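Local coordinates for protein transcriptional regulator, LYSR family (Neisseria meningitidis, PDB 4AB5) that probably regulates transcription of methionine biosynthesis genes as a MetR-like LysR-family factor, this chain being its regulatory domain, at residues I141-L146 with A154-W159; L10-E15 with N199-I204; D48-L53 with N70-Q75; K122-P127 with R173-D178. All blocks are in the same frame, centred on the assembly; numbering follows the deposited sequence.

Interaction 1: residues I141-L146 with A154-W159; sequences IAIIQL and AALPYW
I143 and I144 lie over A154 and L156, and all four residues are buried. I143 does most of the bridging. Its CG2 branch is anti to the backbone N and drops onto the strand. There it meets A154 CB at 3.8 Å and L156 CD1 at 4.2 Å. The I143 and L156 side chains meet on a slant, methyl against methyl. I144 behaves differently. Its CA–CB bond does not aim at the strand, but the end of its side chain comes nearer to it. I144 CD1 ends 3.8 Å from L156 CD1, so this one leucine methyl touches both isoleucines. L156 CG is anti to the carbonyl carbon (chi1 -73°), which lifts CD1 toward the helix.

This is helix-on-sheet packing in the LysR effector-binding domain, which has the type 2 periplasmic-binding-protein fold. The axis of helix segment 141-146 makes 135° with that of strand 154-157 (N-to-C directions), with a closest approach of 10.1 Å. The strand pairs antiparallel with strand 72-86, and I85 of that strand also touches I144, A154 and L156. Y111 lies against both I143 and L156. The other flank of the helix faces the second subunit. There I141 and A142 pack on F20 of the second subunit, and Q145 OE1 is hydrogen-bonded to R31 NH2 of that subunit.

Interaction 2: residues L10-E15 with N199-I204; sequences LRIAVE and NNFCQI
F201 points from helix 196-212 at L10 and I12 of the first strand, and its side chain can be followed outward. CG is anti to the backbone N (chi1 -172°), which carries the ring off the helix toward the strand. At the root, F201 CB is 3.9 Å from L10 CD2. One bond further, F201 CG is the ring atom closest to that methyl, at 3.7 Å. F201 CD2 and F201 CD1 lie 4.0 and 4.1 Å from L10 CD2. L10 CD2 therefore sits over one ring face, nearer the root than the far end. It lies 4.1 Å from the F201 ring centroid and 27° off the normal, which is a CH-pi contact.

I12 meets the CE2 and CZ corner of the ring. F201 CE2 is 4.0 Å from I12 CG1 and 3.8 Å from I12 CD1. At the tip, F201 CZ is 3.7 Å from I12 CD1. The isoleucine comes obliquely, from the direction opposite to that of the phenylalanine.

No hydrogen bond joins the two segments. This is helix-on-sheet packing in the LysR effector-binding domain, with its periplasmic-binding-protein fold. F30 of helix 20-33 meets the F201 ring edge-to-face, and L23 of that helix touches both F201 and I12. Strand 8-13 runs parallel between strands 37-42 and 60-63, with helices 20-33 and 196-212 packed against it.

Interaction 3: residues D48-L53 with N70-Q75; sequences DPVGLL and NGISFQ
I72 CD1 touches two residues of helix 50-54, V50 and L53. The contact belongs to the LysR effector-binding domain, where this helix packs near the start of the long strand 72-86 of the mixed sheet. I72 CD1 is 3.7 Å from V50 CG1 and 3.8 Å from L53 CB. The V50 and I72 side chains meet on a slant, whereas L53 and I72 meet at about a right angle. L53 CD1 lies 3.8 Å from I72 CG1. All three residues are buried, and the interface is wholly apolar.

Further out, V63 of strand 60-63 touches V50 and F74. The F74 ring swings back toward the helix but stops just short of it. S73 pairs with I188 of strand 171-189 through the backbone, and its OG bonds to T190 OG1. On the helix side, V50 CG1 is anti to the backbone N (chi1 171°), which turns this methyl to I72. P49 packs on A13, A61 and V63. Before it, D48 OD1 accepts a capping bond from V50 N. That bond is 3.3 Å long and nearly straight, and the N-H comes from above the carboxylate plane.

Interaction 4: residues K122-P127 with R173-D178; sequences KKILIP and RQITAD
I124, near the C-terminal end of the short helix 119-125, meets I175 and T176 where the long strand 171-189 is broken. I124 and T176 reach toward each other tip to tip. I124 CD1 is 3.8 Å from T176 OG1 and 3.9 Å from T176 CB. The other branch joins in more loosely, with I124 CG2 at 4.1 Å from T176 OG1. These are van der Waals contacts, and no hydrogen bond crosses between the segments. I175 adds an apolar contact, its CG2 lying 4.0 Å from I124 CD1. This branch of I175 is anti to the backbone N, which presents it to the helix.

The backbone on both sides is irregular. T176 has a positive phi of 80°, and regular strand geometry ends at I175. The helix has a wider pi-type turn at 122-125. In this lobe of the LysR effector-binding domain, helix 119-125 packs against a long strand of the main sheet at the point where that strand is broken. T176 is also held to that sheet by backbone hydrogen bonding to W98 of strand 97-98.

L180, beyond the break, touches K123, I124 and I175, while L120, one turn earlier in the helix, also packs on I175 and A100 lies against I124. K123 NZ makes a salt bridge with D119 OD2 of the same helix.

Interaction 2 opens first, at 10-15, and closes last, at 199-204, bringing the first strand to the C-terminal helix. The other three contacts fall between its ends. Interaction 3 closes a short loop at 70-75 and joins helix 50-54 to strand 72-86. Interaction 4 opens at 122-127. Interaction 1, helix 140-148 on strand 154-157, opens and closes within it before strand 171-189 meets helix 119-125 and completes interaction 4. No contacts cross along the chain. Interactions 2 and 3 adjoin, A13 packing on P49 and L52. Interactions 1 and 4 touch through A155 and I175. Centres in one pair lie about 25 to 29 Å from those in the other. All four contacts reach the same sheet.

Interaction 1: residues I141-L146 with A154-W159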
loop_
_atom_site.group_PDB
_atom_site.type_symbol
_atom_site.label_atom_id
_atom_site.label_comp_id
_atom_site.label_asym_id
_atom_site.label_seq_id
_atom_site.Cartn_x
_atom_site.Cartn_y
_atom_site.Cartn_z
ATOM N N ILE B 141 6.548 1.601 -1.495
ATOM C CA ILE B 141 7.011 2.292 -2.700
ATOM C C ILE B 141 7.363 3.767 -2.417
ATOM O O ILE B 141 8.332 4.279 -2.982
ATOM C CB ILE B 141 6.061 2.092 -3.913
ATOM C CG1 ILE B 141 4.639 2.663 -3.655
ATOM C CG2 ILE B 141 6.021 0.613 -4.329
ATOM C CD1 ILE B 141 3.726 2.726 -4.885
ATOM N N ALA B 142 6.611 4.414 -1.502
ATOM C CA ALA B 142 6.849 5.793 -1.087
ATOM C C ALA B 142 8.046 5.861 -0.129
ATOM O O ALA B 142 8.838 6.789 -0.246
ATOM C CB ALA B 142 5.605 6.382 -0.446
ATOM N N ILE B 143 8.200 4.859 0.781
ATOM C CA ILE B 143 9.348 4.763 1.689
ATOM C C ILE B 143 10.656 4.723 0.884
ATOM O O ILE B 143 11.541 5.539 1.145
ATOM C CB ILE B 143 9.243 3.581 2.703
ATOM C CG1 ILE B 143 8.077 3.817 3.710
ATOM C CG2 ILE B 143 10.594 3.359 3.447
ATOM C CD1 ILE B 143 7.770 2.671 4.681
ATOM N N ILE B 144 10.748 3.812 -0.117
ATOM C CA ILE B 144 11.911 3.646 -0.986
ATOM C C ILE B 144 12.266 4.922 -1.736
ATOM O O ILE B 144 13.440 5.295 -1.746
ATOM C CB ILE B 144 11.809 2.355 -1.868
ATOM C CG1 ILE B 144 12.306 1.136 -1.074
ATOM C CG2 ILE B 144 12.583 2.463 -3.204
ATOM C CD1 ILE B 144 11.290 0.217 -0.724
ATOM N N GLN B 145 11.260 5.624 -2.306
ATOM C CA GLN B 145 11.515 6.883 -3.037
ATOM C C GLN B 145 11.998 8.009 -2.141
ATOM O O GLN B 145 12.808 8.811 -2.571
ATOM C CB GLN B 145 10.320 7.323 -3.892
ATOM C CG GLN B 145 10.005 6.396 -5.068
ATOM C CD GLN B 145 11.170 6.123 -5.992
ATOM O OE1 GLN B 145 11.959 7.004 -6.330
ATOM N NE2 GLN B 145 11.275 4.891 -6.451
ATOM N N LEU B 146 11.524 8.038 -0.885
ATOM C CA LEU B 146 11.931 9.006 0.127
ATOM C C LEU B 146 13.376 8.719 0.572
ATOM O O LEU B 146 14.180 9.650 0.690
ATOM C CB LEU B 146 10.973 8.967 1.330
ATOM C CG LEU B 146 9.619 9.654 1.163
ATOM C CD1 LEU B 146 8.745 9.373 2.351
ATOM C CD2 LEU B 146 9.764 11.152 0.963
ATOM N N ALA B 154 15.711 3.737 6.349
ATOM C CA ALA B 154 14.649 2.815 6.767
ATOM C C ALA B 154 15.179 1.421 7.029
ATOM O O ALA B 154 16.302 1.110 6.644
ATOM C CB ALA B 154 13.555 2.752 5.706
ATOM N N ALA B 155 14.363 0.585 7.696
ATOM C CA ALA B 155 14.630 -0.825 7.967
ATOM C C ALA B 155 13.484 -1.609 7.338
ATOM O O ALA B 155 12.315 -1.389 7.677
ATOM C CB ALA B 155 14.695 -1.093 9.462
ATOM N N LEU B 156 13.809 -2.470 6.377
ATOM C CA LEU B 156 12.802 -3.260 5.676
ATOM C C LEU B 156 13.268 -4.696 5.463
ATOM O O LEU B 156 14.479 -4.919 5.450
ATOM C CB LEU B 156 12.450 -2.607 4.319
ATOM C CG LEU B 156 11.608 -1.328 4.345
ATOM C CD1 LEU B 156 11.605 -0.671 2.984
ATOM C CD2 LEU B 156 10.180 -1.603 4.809
ATOM N N PRO B 157 12.350 -5.685 5.291
ATOM C CA PRO B 157 12.806 -7.062 5.029
ATOM C C PRO B 157 13.655 -7.098 3.758
ATOM O O PRO B 157 13.391 -6.335 2.830
ATOM C CB PRO B 157 11.497 -7.836 4.809
ATOM C CG PRO B 157 10.440 -7.017 5.454
ATOM C CD PRO B 157 10.872 -5.601 5.291
ATOM N N TYR B 158 14.680 -7.959 3.725
ATOM C CA TYR B 158 15.545 -8.092 2.559
ATOM C C TYR B 158 14.726 -8.411 1.289
ATOM O O TYR B 158 14.980 -7.814 0.240
ATOM C CB TYR B 158 16.657 -9.141 2.806
ATOM C CG TYR B 158 17.501 -9.418 1.580
ATOM C CD1 TYR B 158 18.470 -8.510 1.154
ATOM C CD2 TYR B 158 17.284 -10.553 0.804
ATOM C CE1 TYR B 158 19.211 -8.731 -0.005
ATOM C CE2 TYR B 158 18.019 -10.785 -0.356
ATOM C CZ TYR B 158 18.992 -9.876 -0.750
ATOM O OH TYR B 158 19.721 -10.083 -1.896
ATOM N N TRP B 159 13.747 -9.339 1.388
ATOM C CA TRP B 159 12.910 -9.715 0.248
ATOM C C TRP B 159 12.132 -8.539 -0.388
ATOM O O TRP B 159 11.987 -8.512 -1.610
ATOM C CB TRP B 159 12.003 -10.923 0.561
ATOM C CG TRP B 159 11.056 -10.711 1.700
ATOM C CD1 TRP B 159 11.239 -11.093 2.995
ATOM C CD2 TRP B 159 9.765 -10.084 1.642
ATOM N NE1 TRP B 159 10.146 -10.740 3.751
ATOM C CE2 TRP B 159 9.236 -10.098 2.950
ATOM C CE3 TRP B 159 9.005 -9.498 0.610
ATOM C CZ2 TRP B 159 7.979 -9.562 3.255
ATOM C CZ3 TRP B 159 7.768 -8.957 0.916
ATOM C CH2 TRP B 159 7.265 -8.995 2.224
#

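Interaction 2: residues L10-E15 with N199-I204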
loop_
_atom_site.group_PDB
_atom_site.type_symbol
_atom_site.label_atom_id
_atom_site.label_comp_id
_atom_site.label_asym_id
_atom_site.label_seq_id
_atom_site.Cartn_x
_atom_site.Cartn_y
_atom_site.Cartn_z
ATOM N N LEU B 10 -12.647 -17.691 7.918
ATOM C CA LEU B 10 -11.242 -17.379 8.102
ATOM C C LEU B 10 -11.071 -15.856 8.068
ATOM O O LEU B 10 -10.883 -15.268 7.004
ATOM C CB LEU B 10 -10.346 -18.126 7.095
ATOM C CG LEU B 10 -8.822 -17.864 7.086
ATOM C CD1 LEU B 10 -8.213 -17.816 8.488
ATOM C CD2 LEU B 10 -8.113 -18.904 6.252
ATOM N N ARG B 11 -11.223 -15.229 9.254
ATOM C CA ARG B 11 -11.051 -13.793 9.465
ATOM C C ARG B 11 -9.591 -13.626 9.893
ATOM O O ARG B 11 -9.191 -14.110 10.959
ATOM C CB ARG B 11 -12.037 -13.255 10.529
ATOM C CG ARG B 11 -13.519 -13.454 10.167
ATOM C CD ARG B 11 -14.454 -13.279 11.353
ATOM N NE ARG B 11 -14.269 -14.313 12.377
ATOM C CZ ARG B 11 -14.777 -14.260 13.604
ATOM N NH1 ARG B 11 -15.531 -13.236 13.974
ATOM N NH2 ARG B 11 -14.534 -15.232 14.472
ATOM N N ILE B 12 -8.774 -13.049 8.996
ATOM C CA ILE B 12 -7.337 -12.860 9.203
ATOM C C ILE B 12 -7.036 -11.519 9.870
ATOM O O ILE B 12 -7.325 -10.475 9.299
ATOM C CB ILE B 12 -6.501 -13.095 7.904
ATOM C CG1 ILE B 12 -6.748 -14.508 7.310
ATOM C CG2 ILE B 12 -5.016 -12.904 8.181
ATOM C CD1 ILE B 12 -6.929 -14.541 5.853
ATOM N N ALA B 13 -6.455 -11.562 11.081
ATOM C CA ALA B 13 -6.048 -10.380 11.829
ATOM C C ALA B 13 -4.557 -10.141 11.563
ATOM O O ALA B 13 -3.724 -11.028 11.798
ATOM C CB ALA B 13 -6.314 -10.572 13.311
ATOM N N VAL B 14 -4.240 -8.959 10.996
ATOM C CA VAL B 14 -2.883 -8.575 10.612
ATOM C C VAL B 14 -2.693 -7.065 10.737
ATOM O O VAL B 14 -3.482 -6.295 10.188
ATOM C CB VAL B 14 -2.483 -9.147 9.211
ATOM C CG1 VAL B 14 -3.496 -8.779 8.127
ATOM C CG2 VAL B 14 -1.056 -8.761 8.803
ATOM N N GLU B 15 -1.656 -6.651 11.474
ATOM C CA GLU B 15 -1.331 -5.238 11.646
ATOM C C GLU B 15 0.001 -4.874 10.965
ATOM O O GLU B 15 0.381 -3.702 10.959
ATOM C CB GLU B 15 -1.318 -4.851 13.138
ATOM C CG GLU B 15 -2.679 -4.852 13.823
ATOM C CD GLU B 15 -3.796 -4.039 13.191
ATOM O OE1 GLU B 15 -3.556 -2.876 12.794
ATOM O OE2 GLU B 15 -4.930 -4.568 13.120
ATOM N N ASN B 199 -4.958 -24.807 9.161
ATOM C CA ASN B 199 -3.670 -25.458 9.007
ATOM C C ASN B 199 -3.192 -25.383 7.564
ATOM O O ASN B 199 -2.013 -25.116 7.336
ATOM C CB ASN B 199 -3.740 -26.905 9.495
ATOM C CG ASN B 199 -2.681 -27.255 10.487
ATOM O OD1 ASN B 199 -1.795 -28.065 10.212
ATOM N ND2 ASN B 199 -2.635 -26.550 11.608
ATOM N N ASN B 200 -4.121 -25.578 6.594
ATOM C CA ASN B 200 -3.799 -25.518 5.177
ATOM C C ASN B 200 -3.472 -24.089 4.722
ATOM O O ASN B 200 -2.642 -23.920 3.828
ATOM C CB ASN B 200 -4.869 -26.200 4.333
ATOM C CG ASN B 200 -4.532 -26.273 2.876
ATOM O OD1 ASN B 200 -3.541 -26.874 2.441
ATOM N ND2 ASN B 200 -5.322 -25.580 2.105
ATOM N N PHE B 201 -4.075 -23.060 5.361
ATOM C CA PHE B 201 -3.755 -21.669 5.027
ATOM C C PHE B 201 -2.303 -21.349 5.404
ATOM O O PHE B 201 -1.621 -20.637 4.669
ATOM C CB PHE B 201 -4.721 -20.671 5.688
ATOM C CG PHE B 201 -4.533 -19.247 5.221
ATOM C CD1 PHE B 201 -4.716 -18.905 3.886
ATOM C CD2 PHE B 201 -4.185 -18.244 6.121
ATOM C CE1 PHE B 201 -4.544 -17.584 3.458
ATOM C CE2 PHE B 201 -4.018 -16.917 5.693
ATOM C CZ PHE B 201 -4.185 -16.598 4.363
ATOM N N CYS B 202 -1.827 -21.915 6.526
ATOM C CA CYS B 202 -0.454 -21.736 7.004
ATOM C C CYS B 202 0.548 -22.447 6.120
ATOM O O CYS B 202 1.622 -21.893 5.859
ATOM C CB CYS B 202 -0.321 -22.162 8.453
ATOM S SG CYS B 202 -1.431 -21.280 9.571
ATOM N N GLN B 203 0.194 -23.649 5.619
ATOM C CA GLN B 203 1.080 -24.364 4.701
ATOM C C GLN B 203 1.162 -23.691 3.327
ATOM O O GLN B 203 2.217 -23.752 2.704
ATOM C CB GLN B 203 0.858 -25.887 4.660
ATOM C CG GLN B 203 -0.452 -26.372 4.067
ATOM C CD GLN B 203 -0.615 -27.868 4.211
ATOM O OE1 GLN B 203 0.182 -28.661 3.691
ATOM N NE2 GLN B 203 -1.660 -28.291 4.910
ATOM N N ILE B 204 0.087 -22.968 2.912
ATOM C CA ILE B 204 0.033 -22.177 1.675
ATOM C C ILE B 204 0.978 -20.985 1.827
ATOM O O ILE B 204 1.798 -20.762 0.938
ATOM C CB ILE B 204 -1.429 -21.773 1.300
ATOM C CG1 ILE B 204 -2.220 -22.983 0.726
ATOM C CG2 ILE B 204 -1.480 -20.581 0.319
ATOM C CD1 ILE B 204 -3.804 -22.821 0.720
#

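Interaction 3: residues D48-L53 with N70-Q75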
loop_
_atom_site.group_PDB
_atom_site.type_symbol
_atom_site.label_atom_id
_atom_site.label_comp_id
_atom_site.label_asym_id
_atom_site.label_seq_id
_atom_site.Cartn_x
_atom_site.Cartn_y
_atom_site.Cartn_z
ATOM N N ASP B 48 -2.142 -5.545 19.275
ATOM C CA ASP B 48 -1.937 -7.001 19.259
ATOM C C ASP B 48 -3.135 -7.765 18.668
ATOM O O ASP B 48 -4.225 -7.719 19.254
ATOM C CB ASP B 48 -1.619 -7.512 20.687
ATOM C CG ASP B 48 -1.048 -8.920 20.816
ATOM O OD1 ASP B 48 -0.894 -9.606 19.777
ATOM O OD2 ASP B 48 -0.728 -9.326 21.957
ATOM N N PRO B 49 -2.955 -8.478 17.522
ATOM C CA PRO B 49 -4.085 -9.242 16.967
ATOM C C PRO B 49 -4.470 -10.519 17.724
ATOM O O PRO B 49 -5.493 -11.117 17.399
ATOM C CB PRO B 49 -3.661 -9.509 15.520
ATOM C CG PRO B 49 -2.182 -9.486 15.526
ATOM C CD PRO B 49 -1.737 -8.629 16.689
ATOM N N VAL B 50 -3.671 -10.933 18.729
ATOM C CA VAL B 50 -3.924 -12.125 19.550
ATOM C C VAL B 50 -5.225 -11.943 20.374
ATOM O O VAL B 50 -5.988 -12.901 20.556
ATOM C CB VAL B 50 -2.687 -12.513 20.415
ATOM C CG1 VAL B 50 -3.015 -13.610 21.433
ATOM C CG2 VAL B 50 -1.520 -12.948 19.534
ATOM N N GLY B 51 -5.470 -10.708 20.818
ATOM C CA GLY B 51 -6.655 -10.344 21.583
ATOM C C GLY B 51 -7.939 -10.623 20.833
ATOM O O GLY B 51 -8.890 -11.149 21.410
ATOM N N LEU B 52 -7.948 -10.314 19.523
ATOM C CA LEU B 52 -9.088 -10.526 18.626
ATOM C C LEU B 52 -9.490 -12.003 18.547
ATOM O O LEU B 52 -10.679 -12.291 18.430
ATOM C CB LEU B 52 -8.798 -9.997 17.224
ATOM C CG LEU B 52 -8.806 -8.483 16.964
ATOM C CD1 LEU B 52 -8.164 -8.211 15.661
ATOM C CD2 LEU B 52 -10.205 -7.846 16.981
ATOM N N LEU B 53 -8.503 -12.928 18.637
ATOM C CA LEU B 53 -8.722 -14.388 18.631
ATOM C C LEU B 53 -9.482 -14.805 19.884
ATOM O O LEU B 53 -10.481 -15.519 19.786
ATOM C CB LEU B 53 -7.395 -15.178 18.555
ATOM C CG LEU B 53 -6.500 -14.977 17.341
ATOM C CD1 LEU B 53 -5.152 -15.610 17.565
ATOM C CD2 LEU B 53 -7.122 -15.565 16.110
ATOM N N ASN B 70 -2.347 -18.755 26.983
ATOM C CA ASN B 70 -3.421 -19.721 27.190
ATOM C C ASN B 70 -4.601 -19.466 26.242
ATOM O O ASN B 70 -5.009 -18.319 26.046
ATOM C CB ASN B 70 -3.868 -19.688 28.642
ATOM C CG ASN B 70 -4.745 -20.838 29.014
ATOM O OD1 ASN B 70 -5.912 -20.660 29.359
ATOM N ND2 ASN B 70 -4.207 -22.044 28.931
ATOM N N GLY B 71 -5.109 -20.545 25.649
ATOM C CA GLY B 71 -6.207 -20.491 24.695
ATOM C C GLY B 71 -5.755 -20.102 23.302
ATOM O O GLY B 71 -6.585 -19.833 22.436
ATOM N N ILE B 72 -4.434 -20.083 23.080
ATOM C CA ILE B 72 -3.818 -19.727 21.811
ATOM C C ILE B 72 -2.645 -20.646 21.445
ATOM O O ILE B 72 -1.792 -20.932 22.290
ATOM C CB ILE B 72 -3.541 -18.186 21.700
ATOM C CG1 ILE B 72 -4.573 -17.530 20.785
ATOM C CG2 ILE B 72 -2.149 -17.848 21.208
ATOM C CD1 ILE B 72 -5.348 -16.537 21.403
ATOM N N SER B 73 -2.648 -21.140 20.192
ATOM C CA SER B 73 -1.592 -21.984 19.631
ATOM C C SER B 73 -0.876 -21.279 18.481
ATOM O O SER B 73 -1.502 -20.605 17.660
ATOM C CB SER B 73 -2.130 -23.338 19.185
ATOM O OG SER B 73 -2.780 -23.985 20.264
ATOM N N PHE B 74 0.452 -21.414 18.463
ATOM C CA PHE B 74 1.319 -20.788 17.471
ATOM C C PHE B 74 1.857 -21.778 16.487
ATOM O O PHE B 74 2.185 -22.915 16.847
ATOM C CB PHE B 74 2.485 -20.045 18.142
ATOM C CG PHE B 74 2.029 -18.868 18.953
ATOM C CD1 PHE B 74 1.779 -17.638 18.345
ATOM C CD2 PHE B 74 1.835 -18.983 20.325
ATOM C CE1 PHE B 74 1.342 -16.545 19.098
ATOM C CE2 PHE B 74 1.412 -17.891 21.082
ATOM C CZ PHE B 74 1.170 -16.677 20.469
ATOM N N GLN B 75 1.976 -21.322 15.240
ATOM C CA GLN B 75 2.492 -22.103 14.137
ATOM C C GLN B 75 3.579 -21.273 13.456
ATOM O O GLN B 75 3.285 -20.162 12.993
ATOM C CB GLN B 75 1.360 -22.445 13.159
ATOM C CG GLN B 75 1.681 -23.608 12.233
ATOM C CD GLN B 75 0.479 -24.157 11.500
ATOM O OE1 GLN B 75 0.612 -25.045 10.663
ATOM N NE2 GLN B 75 -0.674 -23.497 11.588
#

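Interaction 4: residues K122-P127 with R173-D178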
loop_
_atom_site.group_PDB
_atom_site.type_symbol
_atom_site.label_atom_id
_atom_site.label_comp_id
_atom_site.label_asym_id
_atom_site.label_seq_id
_atom_site.Cartn_x
_atom_site.Cartn_y
_atom_site.Cartn_z
ATOM N N LYS B 122 11.982 -1.367 18.629
ATOM C CA LYS B 122 11.731 -2.274 19.753
ATOM C C LYS B 122 12.961 -3.086 20.219
ATOM O O LYS B 122 13.260 -3.102 21.420
ATOM C CB LYS B 122 10.522 -3.192 19.447
ATOM C CG LYS B 122 10.260 -4.301 20.468
ATOM C CD LYS B 122 8.852 -4.874 20.376
ATOM C CE LYS B 122 8.750 -6.051 19.441
ATOM N NZ LYS B 122 7.392 -6.666 19.464
ATOM N N LYS B 123 13.637 -3.772 19.281
ATOM C CA LYS B 123 14.765 -4.660 19.574
ATOM C C LYS B 123 16.133 -3.997 19.657
ATOM O O LYS B 123 17.068 -4.635 20.144
ATOM C CB LYS B 123 14.832 -5.796 18.532
ATOM C CG LYS B 123 13.651 -6.763 18.551
ATOM C CD LYS B 123 13.560 -7.530 17.247
ATOM C CE LYS B 123 13.034 -8.926 17.465
ATOM N NZ LYS B 123 12.680 -9.589 16.186
ATOM N N ILE B 124 16.290 -2.771 19.127
ATOM C CA ILE B 124 17.608 -2.130 19.033
ATOM C C ILE B 124 17.708 -0.707 19.603
ATOM O O ILE B 124 18.607 -0.431 20.398
ATOM C CB ILE B 124 18.119 -2.212 17.547
ATOM C CG1 ILE B 124 17.945 -3.650 16.933
ATOM C CG2 ILE B 124 19.527 -1.606 17.345
ATOM C CD1 ILE B 124 19.158 -4.355 16.253
ATOM N N LEU B 125 16.829 0.189 19.151
ATOM C CA LEU B 125 16.813 1.618 19.462
ATOM C C LEU B 125 16.285 1.939 20.866
ATOM O O LEU B 125 17.036 2.501 21.665
ATOM C CB LEU B 125 16.003 2.361 18.372
ATOM C CG LEU B 125 16.694 2.837 17.072
ATOM C CD1 LEU B 125 17.792 1.902 16.588
ATOM C CD2 LEU B 125 15.685 3.042 15.982
ATOM N N ILE B 126 15.003 1.594 21.163
ATOM C CA ILE B 126 14.354 1.828 22.464
ATOM C C ILE B 126 15.243 1.335 23.630
ATOM O O ILE B 126 15.525 2.167 24.501
ATOM C CB ILE B 126 12.885 1.302 22.538
ATOM C CG1 ILE B 126 11.955 2.009 21.526
ATOM C CG2 ILE B 126 12.309 1.334 23.973
ATOM C CD1 ILE B 126 10.812 1.206 21.221
ATOM N N PRO B 127 15.784 0.073 23.633
ATOM C CA PRO B 127 16.645 -0.354 24.753
ATOM C C PRO B 127 17.932 0.434 24.935
ATOM O O PRO B 127 18.477 0.444 26.039
ATOM C CB PRO B 127 16.929 -1.833 24.459
ATOM C CG PRO B 127 16.630 -2.027 23.049
ATOM C CD PRO B 127 15.560 -1.053 22.694
ATOM N N ARG B 173 22.235 -2.426 3.928
ATOM C CA ARG B 173 23.292 -2.645 4.916
ATOM C C ARG B 173 22.781 -3.427 6.110
ATOM O O ARG B 173 21.600 -3.343 6.458
ATOM C CB ARG B 173 23.920 -1.312 5.385
ATOM C CG ARG B 173 24.562 -0.459 4.287
ATOM C CD ARG B 173 25.789 -1.121 3.706
ATOM N NE ARG B 173 26.483 -0.278 2.739
ATOM C CZ ARG B 173 26.349 -0.382 1.422
ATOM N NH1 ARG B 173 25.509 -1.267 0.901
ATOM N NH2 ARG B 173 27.050 0.401 0.615
ATOM N N GLN B 174 23.695 -4.167 6.754
ATOM C CA GLN B 174 23.401 -4.970 7.928
ATOM C C GLN B 174 23.136 -4.077 9.141
ATOM O O GLN B 174 23.917 -3.168 9.416
ATOM C CB GLN B 174 24.553 -5.940 8.191
ATOM C CG GLN B 174 24.306 -6.872 9.358
ATOM C CD GLN B 174 25.305 -7.982 9.395
ATOM O OE1 GLN B 174 26.488 -7.794 9.670
ATOM N NE2 GLN B 174 24.825 -9.172 9.144
ATOM N N ILE B 175 22.029 -4.332 9.851
ATOM C CA ILE B 175 21.674 -3.595 11.062
ATOM C C ILE B 175 22.242 -4.398 12.227
ATOM O O ILE B 175 21.714 -5.473 12.525
ATOM C CB ILE B 175 20.137 -3.387 11.210
ATOM C CG1 ILE B 175 19.589 -2.459 10.119
ATOM C CG2 ILE B 175 19.778 -2.868 12.624
ATOM C CD1 ILE B 175 18.075 -2.503 9.971
ATOM N N THR B 176 23.319 -3.885 12.879
ATOM C CA THR B 176 23.955 -4.525 14.043
ATOM C C THR B 176 24.911 -5.675 13.653
ATOM O O THR B 176 24.721 -6.308 12.608
ATOM C CB THR B 176 22.879 -4.793 15.144
ATOM O OG1 THR B 176 22.856 -3.707 16.064
ATOM C CG2 THR B 176 22.997 -6.146 15.836
ATOM N N ALA B 177 25.962 -5.900 14.463
ATOM C CA ALA B 177 26.952 -6.962 14.246
ATOM C C ALA B 177 26.296 -8.363 14.199
ATOM O O ALA B 177 26.706 -9.214 13.400
ATOM C CB ALA B 177 28.017 -6.911 15.328
ATOM N N ASP B 178 25.252 -8.572 15.032
ATOM C CA ASP B 178 24.459 -9.799 15.117
ATOM C C ASP B 178 23.362 -9.857 14.040
ATOM O O ASP B 178 22.798 -10.922 13.793
ATOM C CB ASP B 178 23.813 -9.904 16.512
ATOM C CG ASP B 178 24.781 -10.008 17.683
ATOM O OD1 ASP B 178 25.998 -10.204 17.441
ATOM O OD2 ASP B 178 24.319 -9.917 18.844
#